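Local coordinates for protein Nrps/pks (PDB 4OPE) that is a ketosynthase domain of an AT-less type I polyketide synthase and probably catalyses decarboxylative chain-extending condensation during oxazolomycin biosynthesis, at residues V500-D503 with D507-D510; E513-G518 with P522-G527; T101-L106 with T490-A495; Q26-L31 with F368-L373; T465-E470 with G567-R572. All blocks are in the same frame, centred on the assembly; numbering follows the deposited sequence.

Contact 1. Residues V500-D503 with D507-D510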
# COMPACT_ATOMS: atom_id res chain seq x y z
N VAL A 500 -9.42 6.94 43.23
CA VAL A 500 -10.06 6.26 44.33
C VAL A 500 -9.07 5.27 44.90
O VAL A 500 -8.30 4.62 44.18
CB VAL A 500 -11.27 5.45 43.89
CG1 VAL A 500 -12.15 5.13 45.07
CG2 VAL A 500 -12.08 6.23 42.85
N VAL A 501 -9.09 5.17 46.22
CA VAL A 501 -8.38 4.13 46.93
C VAL A 501 -9.35 3.01 47.14
O VAL A 501 -10.49 3.26 47.51
CB VAL A 501 -7.87 4.61 48.26
CG1 VAL A 501 -6.96 3.55 48.85
CG2 VAL A 501 -7.12 5.91 48.05
N PHE A 502 -8.92 1.78 46.86
CA PHE A 502 -9.86 0.65 46.87
C PHE A 502 -9.15 -0.66 47.17
O PHE A 502 -7.95 -0.82 46.90
CB PHE A 502 -10.68 0.57 45.56
CG PHE A 502 -9.91 0.02 44.36
CD1 PHE A 502 -9.04 0.82 43.64
CD2 PHE A 502 -10.05 -1.32 43.99
CE1 PHE A 502 -8.33 0.29 42.57
CE2 PHE A 502 -9.33 -1.84 42.94
CZ PHE A 502 -8.49 -1.02 42.20
N ASP A 503 -9.92 -1.59 47.72
CA ASP A 503 -9.39 -2.89 48.12
C ASP A 503 -9.78 -3.97 47.13
O ASP A 503 -9.06 -4.94 46.92
CB ASP A 503 -10.00 -3.30 49.48
CG ASP A 503 -9.76 -2.30 50.58
OD1 ASP A 503 -8.60 -1.85 50.73
OD2 ASP A 503 -10.73 -2.00 51.32
N ASP A 507 -15.88 -2.76 45.79
CA ASP A 507 -15.85 -1.54 46.53
C ASP A 507 -15.39 -0.39 45.67
O ASP A 507 -15.78 0.71 45.91
CB ASP A 507 -15.16 -1.66 47.91
CG ASP A 507 -13.67 -1.67 47.86
OD1 ASP A 507 -13.09 -0.63 47.49
OD2 ASP A 507 -13.08 -2.70 48.28
N LEU A 508 -14.62 -0.66 44.62
CA LEU A 508 -14.30 0.37 43.63
C LEU A 508 -15.55 0.80 42.85
O LEU A 508 -15.84 2.01 42.76
CB LEU A 508 -13.26 -0.15 42.66
CG LEU A 508 -12.86 0.74 41.48
CD1 LEU A 508 -12.34 2.07 41.97
CD2 LEU A 508 -11.80 0.01 40.68
N ALA A 509 -16.30 -0.16 42.31
CA ALA A 509 -17.55 0.16 41.64
C ALA A 509 -18.48 0.99 42.53
O ALA A 509 -19.04 1.98 42.10
CB ALA A 509 -18.25 -1.11 41.18
N ASP A 510 -18.66 0.56 43.77
CA ASP A 510 -19.43 1.32 44.74
C ASP A 510 -19.00 2.80 44.78
O ASP A 510 -19.85 3.71 44.79
CB ASP A 510 -19.17 0.76 46.14
CG ASP A 510 -19.89 -0.57 46.41
OD1 ASP A 510 -20.85 -0.92 45.69
OD2 ASP A 510 -19.51 -1.25 47.39
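Phe502 and Leu508 bring their CA atoms within 5.5 Å of each other, where the strand ending at Phe502 turns, over a short connection, into the helix that runs back beside it. Leu508 lays its CD2 methyl over the centre of the Phe502 ring, 3.7 Å from the centroid and only 8° off the ring normal, a CH-pi contact. Leu508 CB adds to this at Phe502 CD2, and its other methyl, CD1, reaches Val500 CB at 4.0 Å. CG of Phe502 lies between the backbone N and the carbonyl carbon (chi1 76°), which brings the ring under Leu508. Nearer the turn, the carboxylate of Asp507 faces the backbone N of Asp503: OD1 lies 3.3 Å and OD2 3.4 Å from that N, two weak hydrogen bonds sharing one N-H. The stronger partner of Asp507 is Arg523, in a salt bridge to OD1, while Thr504 OG1 bonds OD2. Asp503 OD2 and Asp507 OD2 lie 3.9 Å apart, their carboxylate planes strongly turned. Asp507 thus joins strand end, helix and Arg523, and the arginine probably offsets the repulsion between the two acids, beside an apolar layer of Val500, Phe502 and Leu508.

Contact 2. Residues E513-G518 with P522-G527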
# COMPACT_ATOMS: atom_id res chain seq x y z
N GLU A 513 -19.81 4.55 41.47
CA GLU A 513 -21.26 4.79 41.34
C GLU A 513 -21.71 5.95 42.27
O GLU A 513 -22.44 6.82 41.85
CB GLU A 513 -22.04 3.50 41.58
CG GLU A 513 -21.72 2.49 40.49
CD GLU A 513 -22.53 1.20 40.54
OE1 GLU A 513 -23.44 1.06 41.43
OE2 GLU A 513 -22.24 0.31 39.68
N ASP A 514 -21.20 5.98 43.50
CA ASP A 514 -21.50 7.07 44.41
C ASP A 514 -21.11 8.40 43.78
O ASP A 514 -21.86 9.35 43.82
CB ASP A 514 -20.78 6.90 45.76
CG ASP A 514 -21.40 5.80 46.62
OD1 ASP A 514 -22.56 5.44 46.40
OD2 ASP A 514 -20.73 5.27 47.54
N HIS A 515 -19.95 8.46 43.17
CA HIS A 515 -19.45 9.72 42.66
C HIS A 515 -20.38 10.15 41.55
O HIS A 515 -20.70 11.32 41.46
CB HIS A 515 -17.99 9.58 42.18
CG HIS A 515 -17.45 10.80 41.50
ND1 HIS A 515 -17.58 11.02 40.14
CD2 HIS A 515 -16.76 11.86 41.98
CE1 HIS A 515 -17.00 12.16 39.81
NE2 HIS A 515 -16.49 12.69 40.91
N LEU A 516 -20.84 9.20 40.73
CA LEU A 516 -21.73 9.50 39.59
C LEU A 516 -23.11 9.99 40.03
O LEU A 516 -23.75 10.76 39.33
CB LEU A 516 -21.88 8.29 38.64
CG LEU A 516 -20.55 7.83 38.00
CD1 LEU A 516 -20.67 6.51 37.27
CD2 LEU A 516 -19.95 8.88 37.10
N ALA A 517 -23.56 9.54 41.20
CA ALA A 517 -24.86 9.92 41.72
C ALA A 517 -24.85 11.27 42.47
O ALA A 517 -25.87 11.70 42.97
CB ALA A 517 -25.34 8.83 42.65
N GLY A 518 -23.70 11.92 42.56
CA GLY A 518 -23.57 13.11 43.40
C GLY A 518 -23.21 12.81 44.84
O GLY A 518 -22.49 13.59 45.46
N PRO A 522 -15.92 10.23 50.54
CA PRO A 522 -14.56 10.50 51.02
C PRO A 522 -13.45 9.76 50.24
O PRO A 522 -12.31 10.23 50.20
CB PRO A 522 -14.59 9.96 52.47
CG PRO A 522 -15.82 9.11 52.56
CD PRO A 522 -16.80 9.77 51.63
N ARG A 523 -13.78 8.61 49.64
CA ARG A 523 -12.80 7.84 48.89
C ARG A 523 -12.52 8.34 47.47
O ARG A 523 -11.51 7.94 46.93
CB ARG A 523 -13.19 6.38 48.81
CG ARG A 523 -13.31 5.70 50.14
CD ARG A 523 -14.19 4.48 50.00
NE ARG A 523 -13.51 3.54 49.13
CZ ARG A 523 -14.09 2.58 48.44
NH1 ARG A 523 -15.40 2.36 48.51
NH2 ARG A 523 -13.33 1.83 47.66
N VAL A 524 -13.35 9.21 46.91
CA VAL A 524 -13.12 9.73 45.57
C VAL A 524 -12.52 11.14 45.54
O VAL A 524 -13.12 12.07 46.04
CB VAL A 524 -14.42 9.76 44.79
CG1 VAL A 524 -14.16 10.27 43.41
CG2 VAL A 524 -15.00 8.36 44.69
N LEU A 525 -11.35 11.30 44.92
CA LEU A 525 -10.76 12.63 44.79
C LEU A 525 -10.81 13.07 43.33
O LEU A 525 -10.70 12.27 42.44
CB LEU A 525 -9.32 12.62 45.25
CG LEU A 525 -8.97 11.89 46.55
CD1 LEU A 525 -7.45 11.87 46.78
CD2 LEU A 525 -9.68 12.52 47.73
N THR A 526 -10.97 14.37 43.09
CA THR A 526 -11.00 14.86 41.75
C THR A 526 -10.19 16.13 41.67
O THR A 526 -10.06 16.84 42.64
CB THR A 526 -12.43 15.17 41.22
OG1 THR A 526 -12.94 16.30 41.90
CG2 THR A 526 -13.36 14.01 41.42
N GLY A 527 -9.66 16.43 40.50
CA GLY A 527 -8.99 17.69 40.31
C GLY A 527 -8.54 17.87 38.90
O GLY A 527 -8.74 17.01 38.08
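Ala517 N, near the end of the helix from which His515 reaches Val524, is offered two carbonyls: Glu513 O at 3.0 Å, the shortest polar bond within the two segments, and Asp514 O in a weak second bond. The turn then closes with Gly518, whose positive phi ends the helix. No hydrogen bond crosses to the strand; the link is made by the His515 side chain. Its CG stands anti to the backbone N (chi1 173°), which sends the imidazole out from the helix and across the strand, at about a right angle to Val524. The CG1 methyl of Val524 meets CD2 of His515 at 3.4 Å and CG of the same ring at 3.8 Å, coming at an oblique slant to the ring. The second methyl, Val524 CG2, stays by His515 CB at 4.1 Å. Two residues on, Thr526 approaches His515 from the opposite direction, and it is the methyl CG2 that comes to NE2 of His515, at 3.4 Å, again obliquely. The ring is thus met by two methyls, from Val524 and Thr526, both on the side that faces the helix, while Leu525 between them points the other way, onto helix 541-550. Leu498 of strand 496-502 touches both His515 and Val524. The contact therefore packs the C-terminal end of helix 505-516 on an edge strand of the three-stranded antiparallel sheet, at the surface, with helix 458-473 alongside through Leu516.

Contact 3. Residues T101-L106 with T490-A495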
# COMPACT_ATOMS: atom_id res chain seq x y z
N THR A 101 -9.18 3.91 16.50
CA THR A 101 -8.77 2.53 16.63
C THR A 101 -7.34 2.44 17.11
O THR A 101 -7.04 1.70 18.04
CB THR A 101 -8.91 1.83 15.27
OG1 THR A 101 -10.29 1.81 14.92
CG2 THR A 101 -8.33 0.43 15.30
N VAL A 102 -6.45 3.22 16.55
CA VAL A 102 -5.06 3.14 17.01
C VAL A 102 -4.93 3.56 18.45
O VAL A 102 -4.21 2.92 19.23
CB VAL A 102 -4.10 3.91 16.12
CG1 VAL A 102 -2.69 3.84 16.68
CG2 VAL A 102 -4.13 3.27 14.73
N TRP A 103 -5.66 4.60 18.83
CA TRP A 103 -5.68 5.01 20.23
C TRP A 103 -6.10 3.83 21.10
O TRP A 103 -5.44 3.52 22.11
CB TRP A 103 -6.64 6.18 20.49
CG TRP A 103 -6.49 6.67 21.89
CD1 TRP A 103 -7.19 6.27 22.99
CD2 TRP A 103 -5.53 7.63 22.35
NE1 TRP A 103 -6.73 6.93 24.12
CE2 TRP A 103 -5.70 7.76 23.76
CE3 TRP A 103 -4.54 8.39 21.71
CZ2 TRP A 103 -4.91 8.61 24.53
CZ3 TRP A 103 -3.76 9.25 22.48
CH2 TRP A 103 -3.95 9.36 23.87
N HIS A 104 -7.20 3.15 20.73
CA HIS A 104 -7.66 2.06 21.55
C HIS A 104 -6.72 0.88 21.51
O HIS A 104 -6.59 0.17 22.50
CB HIS A 104 -9.05 1.66 21.17
CG HIS A 104 -10.08 2.67 21.53
ND1 HIS A 104 -11.15 2.97 20.72
CD2 HIS A 104 -10.22 3.45 22.63
CE1 HIS A 104 -11.90 3.89 21.30
NE2 HIS A 104 -11.37 4.18 22.47
N LEU A 105 -6.02 0.68 20.40
CA LEU A 105 -5.02 -0.37 20.34
C LEU A 105 -3.93 -0.16 21.42
O LEU A 105 -3.52 -1.13 22.12
CB LEU A 105 -4.36 -0.38 18.94
CG LEU A 105 -3.07 -1.17 18.71
CD1 LEU A 105 -3.41 -2.61 18.99
CD2 LEU A 105 -2.54 -1.06 17.29
N LEU A 106 -3.44 1.07 21.55
CA LEU A 106 -2.36 1.31 22.50
C LEU A 106 -2.85 1.05 23.91
O LEU A 106 -2.16 0.42 24.72
CB LEU A 106 -1.84 2.70 22.34
CG LEU A 106 -0.63 2.87 21.43
CD1 LEU A 106 -0.51 1.91 20.27
CD2 LEU A 106 -0.57 4.30 20.98
N THR A 490 -0.99 2.63 33.06
CA THR A 490 -0.20 2.67 31.85
C THR A 490 -0.79 3.64 30.84
O THR A 490 -0.17 3.94 29.82
CB THR A 490 -0.15 1.31 31.17
OG1 THR A 490 -1.43 1.05 30.56
CG2 THR A 490 0.21 0.26 32.19
N ARG A 491 -1.98 4.14 31.14
CA ARG A 491 -2.63 5.02 30.21
C ARG A 491 -2.14 6.44 30.25
O ARG A 491 -1.85 6.98 31.30
CB ARG A 491 -4.14 4.99 30.45
CG ARG A 491 -4.73 3.67 30.00
CD ARG A 491 -6.25 3.74 29.98
NE ARG A 491 -6.77 2.44 29.61
CZ ARG A 491 -8.03 2.19 29.34
NH1 ARG A 491 -8.96 3.17 29.41
NH2 ARG A 491 -8.35 0.94 29.02
N GLU A 492 -2.13 7.09 29.11
CA GLU A 492 -1.60 8.43 29.02
C GLU A 492 -2.42 9.38 29.92
O GLU A 492 -3.65 9.39 29.88
CB GLU A 492 -1.62 8.89 27.60
CG GLU A 492 -1.16 10.29 27.43
CD GLU A 492 -1.14 10.72 25.99
OE1 GLU A 492 -0.63 9.95 25.11
OE2 GLU A 492 -1.63 11.85 25.77
N PRO A 493 -1.72 10.16 30.77
CA PRO A 493 -2.40 11.06 31.72
C PRO A 493 -2.87 12.31 31.02
O PRO A 493 -2.12 12.92 30.27
CB PRO A 493 -1.30 11.40 32.75
CG PRO A 493 -0.23 10.39 32.53
CD PRO A 493 -0.28 10.04 31.08
N MSE A 494 -4.10 12.71 31.30
CA MSE A 494 -4.68 13.90 30.75
C MSE A 494 -5.10 14.89 31.83
O MSE A 494 -4.84 14.72 33.02
CB MSE A 494 -5.87 13.35 30.01
CG MSE A 494 -5.51 12.41 28.85
SE MSE A 494 -7.16 12.05 27.81
CE MSE A 494 -6.41 10.54 26.79
N ALA A 495 -5.75 15.96 31.41
CA ALA A 495 -5.94 17.12 32.28
C ALA A 495 -6.87 16.84 33.44
O ALA A 495 -6.50 17.18 34.59
CB ALA A 495 -6.46 18.30 31.48
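Trp103 leaves its helix toward Glu492 and Met494 with CG anti to the backbone N (chi1 -173°), and its indole points out to the 490-495 loop. CB and CG lie too far back to meet that loop, and so does NE1, which is hydrogen-bonded just outside the two segments. Only the six-membered ring reaches the loop. From CE2 the methyl CE of Met494, a selenomethionine, is 4.2 Å away, and at CZ2 it closes to 3.3 Å, in apolar contact. Met494 arrives from the opposite direction, its chain extended beyond CG, which puts the CE methyl foremost. At the far tip, CH2 meets the Glu492 carboxylate: OE1 is 3.6 Å from CH2, and CD of Glu492 is 3.8 Å from it. OE2 lies at the edge of the indole, in its plane, whereas OE1 stands obliquely to it; ring and carboxylate planes are 72° apart, and the two side chains cross at about a right angle. CZ3 sees OE1 more distantly. No hydrogen bond joins the two segments, and the charge of Glu492 is met by a salt bridge from OE2 to Arg113 NH2. Phe80 and Phe570 each pair edge-to-face with Trp103, which is largely buried. The arrangement is a domain junction: helix 93-108 of the thiolase-fold ketosynthase core anchors its tryptophan against the loop that leads into strand 496-502 of the small three-stranded subdomain flanking that core.

Contact 4. Residues Q26-L31 with F368-L373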
# COMPACT_ATOMS: atom_id res chain seq x y z
N GLN A 26 -17.87 -6.72 23.02
CA GLN A 26 -19.15 -6.90 22.36
C GLN A 26 -18.94 -7.81 21.14
O GLN A 26 -19.74 -8.68 20.88
CB GLN A 26 -19.73 -5.52 22.03
CG GLN A 26 -21.17 -5.53 21.54
CD GLN A 26 -22.10 -6.30 22.46
OE1 GLN A 26 -22.12 -6.04 23.67
NE2 GLN A 26 -22.85 -7.26 21.92
N PHE A 27 -17.81 -7.69 20.45
CA PHE A 27 -17.54 -8.57 19.35
C PHE A 27 -17.53 -10.00 19.81
O PHE A 27 -18.10 -10.89 19.16
CB PHE A 27 -16.17 -8.20 18.77
CG PHE A 27 -15.82 -8.85 17.43
CD1 PHE A 27 -16.75 -8.99 16.44
CD2 PHE A 27 -14.52 -9.28 17.18
CE1 PHE A 27 -16.40 -9.54 15.20
CE2 PHE A 27 -14.16 -9.82 15.95
CZ PHE A 27 -15.10 -9.96 14.97
N TRP A 28 -16.91 -10.23 20.96
CA TRP A 28 -16.75 -11.58 21.47
C TRP A 28 -18.08 -12.19 21.84
O TRP A 28 -18.35 -13.28 21.44
CB TRP A 28 -15.79 -11.66 22.65
CG TRP A 28 -15.74 -13.06 23.19
CD1 TRP A 28 -16.17 -13.49 24.42
CD2 TRP A 28 -15.30 -14.25 22.50
NE1 TRP A 28 -16.00 -14.83 24.55
CE2 TRP A 28 -15.46 -15.33 23.39
CE3 TRP A 28 -14.78 -14.49 21.23
CZ2 TRP A 28 -15.11 -16.63 23.06
CZ3 TRP A 28 -14.40 -15.82 20.90
CH2 TRP A 28 -14.58 -16.86 21.81
N ARG A 29 -18.89 -11.46 22.58
CA ARG A 29 -20.27 -11.81 22.88
C ARG A 29 -21.01 -12.29 21.62
O ARG A 29 -21.65 -13.39 21.61
CB ARG A 29 -21.00 -10.57 23.39
CG ARG A 29 -21.70 -10.65 24.73
CD ARG A 29 -21.05 -9.78 25.81
NE ARG A 29 -20.92 -8.37 25.43
CZ ARG A 29 -20.11 -7.49 26.03
NH1 ARG A 29 -19.35 -7.84 27.07
NH2 ARG A 29 -20.05 -6.24 25.58
N ASN A 30 -20.91 -11.47 20.56
CA ASN A 30 -21.61 -11.75 19.30
C ASN A 30 -21.12 -13.00 18.62
O ASN A 30 -21.91 -13.78 18.14
CB ASN A 30 -21.45 -10.60 18.34
CG ASN A 30 -22.15 -9.35 18.81
OD1 ASN A 30 -22.83 -9.34 19.85
ND2 ASN A 30 -21.98 -8.26 18.04
N LEU A 31 -19.81 -13.18 18.54
CA LEU A 31 -19.25 -14.43 18.00
C LEU A 31 -19.70 -15.58 18.84
O LEU A 31 -20.06 -16.61 18.32
CB LEU A 31 -17.72 -14.43 18.05
CG LEU A 31 -17.05 -13.40 17.15
CD1 LEU A 31 -15.64 -13.08 17.61
CD2 LEU A 31 -17.04 -13.88 15.71
N PHE A 368 -8.20 -17.80 21.06
CA PHE A 368 -7.07 -18.16 21.87
C PHE A 368 -7.35 -17.75 23.31
O PHE A 368 -7.22 -18.58 24.23
CB PHE A 368 -5.79 -17.48 21.40
CG PHE A 368 -5.16 -18.10 20.17
CD1 PHE A 368 -5.44 -19.38 19.75
CD2 PHE A 368 -4.21 -17.37 19.46
CE1 PHE A 368 -4.79 -19.92 18.63
CE2 PHE A 368 -3.56 -17.90 18.35
CZ PHE A 368 -3.86 -19.18 17.93
N ARG A 369 -7.78 -16.51 23.51
CA ARG A 369 -7.93 -15.99 24.86
C ARG A 369 -8.97 -16.77 25.68
O ARG A 369 -8.72 -17.12 26.81
CB ARG A 369 -8.29 -14.51 24.88
CG ARG A 369 -8.74 -14.09 26.27
CD ARG A 369 -8.92 -12.59 26.47
NE ARG A 369 -7.73 -11.83 26.08
CZ ARG A 369 -7.69 -10.51 25.82
NH1 ARG A 369 -8.79 -9.75 25.92
NH2 ARG A 369 -6.54 -9.94 25.46
N HIS A 370 -10.15 -17.00 25.11
CA HIS A 370 -11.20 -17.71 25.79
C HIS A 370 -11.20 -19.22 25.54
O HIS A 370 -11.99 -19.92 26.11
CB HIS A 370 -12.55 -17.14 25.37
CG HIS A 370 -12.69 -15.68 25.61
ND1 HIS A 370 -12.84 -15.15 26.87
CD2 HIS A 370 -12.73 -14.64 24.75
CE1 HIS A 370 -12.95 -13.84 26.78
NE2 HIS A 370 -12.89 -13.50 25.51
N GLN A 371 -10.32 -19.71 24.70
CA GLN A 371 -10.18 -21.16 24.51
C GLN A 371 -11.49 -21.82 24.10
O GLN A 371 -11.86 -22.89 24.59
CB GLN A 371 -9.62 -21.80 25.76
CG GLN A 371 -8.26 -21.26 26.13
CD GLN A 371 -7.70 -21.91 27.37
OE1 GLN A 371 -8.43 -22.30 28.27
NE2 GLN A 371 -6.40 -22.03 27.42
N GLU A 372 -12.17 -21.17 23.17
CA GLU A 372 -13.43 -21.63 22.66
C GLU A 372 -13.42 -21.47 21.17
O GLU A 372 -12.78 -20.58 20.65
CB GLU A 372 -14.60 -20.82 23.24
CG GLU A 372 -14.87 -21.11 24.68
CD GLU A 372 -16.11 -20.42 25.23
OE1 GLU A 372 -16.33 -19.22 24.99
OE2 GLU A 372 -16.89 -21.09 25.94
N LEU A 373 -14.14 -22.36 20.50
CA LEU A 373 -14.43 -22.22 19.08
C LEU A 373 -15.87 -21.83 18.93
O LEU A 373 -16.75 -22.50 19.44
CB LEU A 373 -14.21 -23.51 18.33
CG LEU A 373 -12.80 -24.03 18.49
CD1 LEU A 373 -12.76 -25.46 18.01
CD2 LEU A 373 -11.81 -23.16 17.75
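Trp28 and His370 are brought face to face by complementary torsions: CG of Trp28 is anti to its backbone N (chi1 176°), while CG of His370 lies beside the backbone N and anti to the carbonyl carbon (chi1 -57°). The two side chains slide past each other in opposite directions and form an offset stack, the imidazole over the five-membered ring of the indole, with centroids 3.7 Å apart and planes at 17°. On the backbone side of the imidazole, His370 CB lies 3.5 Å from Trp28 CZ2, and the other face of the His370 ring is backed by Arg369 CG, 4.1 Å above it. Glu372, two residues past His370 and in the short strand 372-373, sets OE1 at the edge of the indole, near the ring plane, 3.5 Å from Trp28 CZ2. Its side chain runs at about a right angle to that of Trp28, though the planes of carboxylate and ring are only moderately inclined to each other. The carboxylate is held from outside the contact, OE2 by a salt bridge to Arg32 NH2. Trp28 also touches Leu366, on the same helix as His370, and Val374, just past the strand. Helix 24-33 is thereby joined to the end of helix 356-370 by a flat aromatic overlap, with a carboxylate at the rim of the indole; the acid, already paired with Arg32, would probably favour the slightly positive ring edge.

Contact 5. Residues T465-E470 with G567-R572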
# COMPACT_ATOMS: atom_id res chain seq x y z
N THR A 465 -15.69 7.19 33.75
CA THR A 465 -16.01 6.70 35.08
C THR A 465 -17.19 5.76 35.04
O THR A 465 -17.15 4.66 35.59
CB THR A 465 -16.31 7.86 36.05
OG1 THR A 465 -15.13 8.66 36.23
CG2 THR A 465 -16.72 7.35 37.42
N ALA A 466 -18.24 6.17 34.36
CA ALA A 466 -19.44 5.31 34.17
C ALA A 466 -19.13 3.98 33.46
O ALA A 466 -19.62 2.91 33.87
CB ALA A 466 -20.52 6.08 33.40
N ARG A 467 -18.35 4.04 32.38
CA ARG A 467 -18.06 2.83 31.62
C ARG A 467 -17.24 1.88 32.46
O ARG A 467 -17.44 0.68 32.41
CB ARG A 467 -17.29 3.19 30.37
CG ARG A 467 -18.15 3.82 29.29
CD ARG A 467 -17.36 4.69 28.33
NE ARG A 467 -16.19 4.01 27.77
CZ ARG A 467 -16.23 3.11 26.77
NH1 ARG A 467 -15.09 2.56 26.34
NH2 ARG A 467 -17.39 2.76 26.19
N THR A 468 -16.33 2.43 33.26
CA THR A 468 -15.47 1.64 34.10
C THR A 468 -16.23 0.94 35.24
O THR A 468 -16.09 -0.28 35.49
CB THR A 468 -14.34 2.54 34.67
OG1 THR A 468 -13.52 3.03 33.59
CG2 THR A 468 -13.46 1.76 35.65
N ALA A 469 -17.05 1.70 35.97
CA ALA A 469 -17.91 1.06 36.95
C ALA A 469 -18.76 -0.02 36.32
O ALA A 469 -18.97 -1.06 36.91
CB ALA A 469 -18.82 2.07 37.61
N GLU A 470 -19.27 0.22 35.13
CA GLU A 470 -20.16 -0.75 34.53
C GLU A 470 -19.42 -2.04 34.16
O GLU A 470 -19.93 -3.14 34.35
CB GLU A 470 -20.85 -0.13 33.33
CG GLU A 470 -21.79 -1.08 32.59
CD GLU A 470 -22.21 -0.54 31.22
OE1 GLU A 470 -21.32 -0.05 30.45
OE2 GLU A 470 -23.43 -0.61 30.92
N GLY A 567 -11.91 1.30 26.69
CA GLY A 567 -11.01 2.32 26.18
C GLY A 567 -11.59 3.73 26.31
O GLY A 567 -12.75 3.90 26.67
N TYR A 568 -10.76 4.73 26.01
CA TYR A 568 -11.16 6.12 26.15
C TYR A 568 -12.45 6.41 25.39
O TYR A 568 -12.56 6.08 24.24
CB TYR A 568 -10.06 7.03 25.59
CG TYR A 568 -10.32 8.49 25.79
CD1 TYR A 568 -10.04 9.10 27.00
CD2 TYR A 568 -10.82 9.28 24.78
CE1 TYR A 568 -10.23 10.45 27.19
CE2 TYR A 568 -11.05 10.63 24.98
CZ TYR A 568 -10.76 11.20 26.20
OH TYR A 568 -10.98 12.52 26.44
N PRO A 569 -13.45 7.01 26.06
CA PRO A 569 -14.69 7.35 25.40
C PRO A 569 -14.64 8.68 24.64
O PRO A 569 -15.02 9.70 25.13
CB PRO A 569 -15.69 7.42 26.55
CG PRO A 569 -14.88 7.88 27.71
CD PRO A 569 -13.46 7.42 27.48
N PHE A 570 -14.21 8.63 23.39
CA PHE A 570 -14.10 9.82 22.58
C PHE A 570 -15.42 10.56 22.50
O PHE A 570 -16.48 9.98 22.64
CB PHE A 570 -13.65 9.45 21.17
CG PHE A 570 -12.21 9.06 21.10
CD1 PHE A 570 -11.22 10.02 21.23
CD2 PHE A 570 -11.85 7.74 20.96
CE1 PHE A 570 -9.88 9.66 21.18
CE2 PHE A 570 -10.53 7.38 20.90
CZ PHE A 570 -9.53 8.34 20.99
N ALA A 571 -15.32 11.85 22.28
CA ALA A 571 -16.50 12.64 22.06
C ALA A 571 -17.06 12.19 20.76
O ALA A 571 -16.28 11.82 19.88
CB ALA A 571 -16.17 14.12 22.00
N ARG A 572 -18.38 12.25 20.62
CA ARG A 572 -19.05 11.93 19.37
C ARG A 572 -19.71 13.14 18.69
O ARG A 572 -20.93 13.25 18.69
CB ARG A 572 -20.08 10.84 19.60
CG ARG A 572 -19.44 9.55 20.00
CD ARG A 572 -20.45 8.56 20.50
NE ARG A 572 -20.56 8.64 21.94
CZ ARG A 572 -21.64 8.33 22.64
NH1 ARG A 572 -22.76 7.91 22.05
NH2 ARG A 572 -21.59 8.46 23.97
O HOH W 1 -13.85 4.16 29.35
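Arg467 bends over Pro569, the centre of an inverse gamma turn, and reaches back to Gly567. The arginine leaves helix 458-473 with CG anti to the carbonyl carbon, runs nearly extended through chi2, and then folds at chi3 (52°) and again at chi4 (78°), which turns the guanidinium toward the 567-572 loop. In this bent form CD and NE of Arg467 each lie 3.7 Å from Pro569 CB, the two side chains sliding past each other in opposite directions. The proline pyrrolidine, whose neighbours include Glu463 and His464 of the same helix, flanks the bend, and Pro569 O bonds Arg460 NH1. The guanidinium finds its partner two residues back along the loop: NH1 donates to Gly567 O at 2.7 Å, with an N-H...O angle of 146° and the donor tilted from the carbonyl plane. The loop belongs to the C-terminal segment that returns over the ketosynthase core, and Arg467 fastens it to the flanking subdomain. A water doubles the link: NE donates to it at 2.8 Å, and it lies in the guanidinium plane and donates in turn to Gly567 O at 2.9 Å.

How the contacts relate
Contacts 1, 2, 3 and 5 lie on one side of the chain's centre; contact 4, in the ketosynthase core, is about 29 Å from contact 1 and 34 Å from contact 2, centre to centre. Contacts 1 and 2, about 10 Å apart, share helix 505-516 and reach neighbouring strands of the three-stranded sheet. Both are nested within the loop closed by contact 5, whose helix 458-473 packs on helix 505-516 beside contact 2. Contacts 3 and 5 touch, about 12 Å apart, and their segments alternate along the chain, as do those of contacts 4 and 3. The chain thus binds core, flanking subdomain and returning C-terminal segment together.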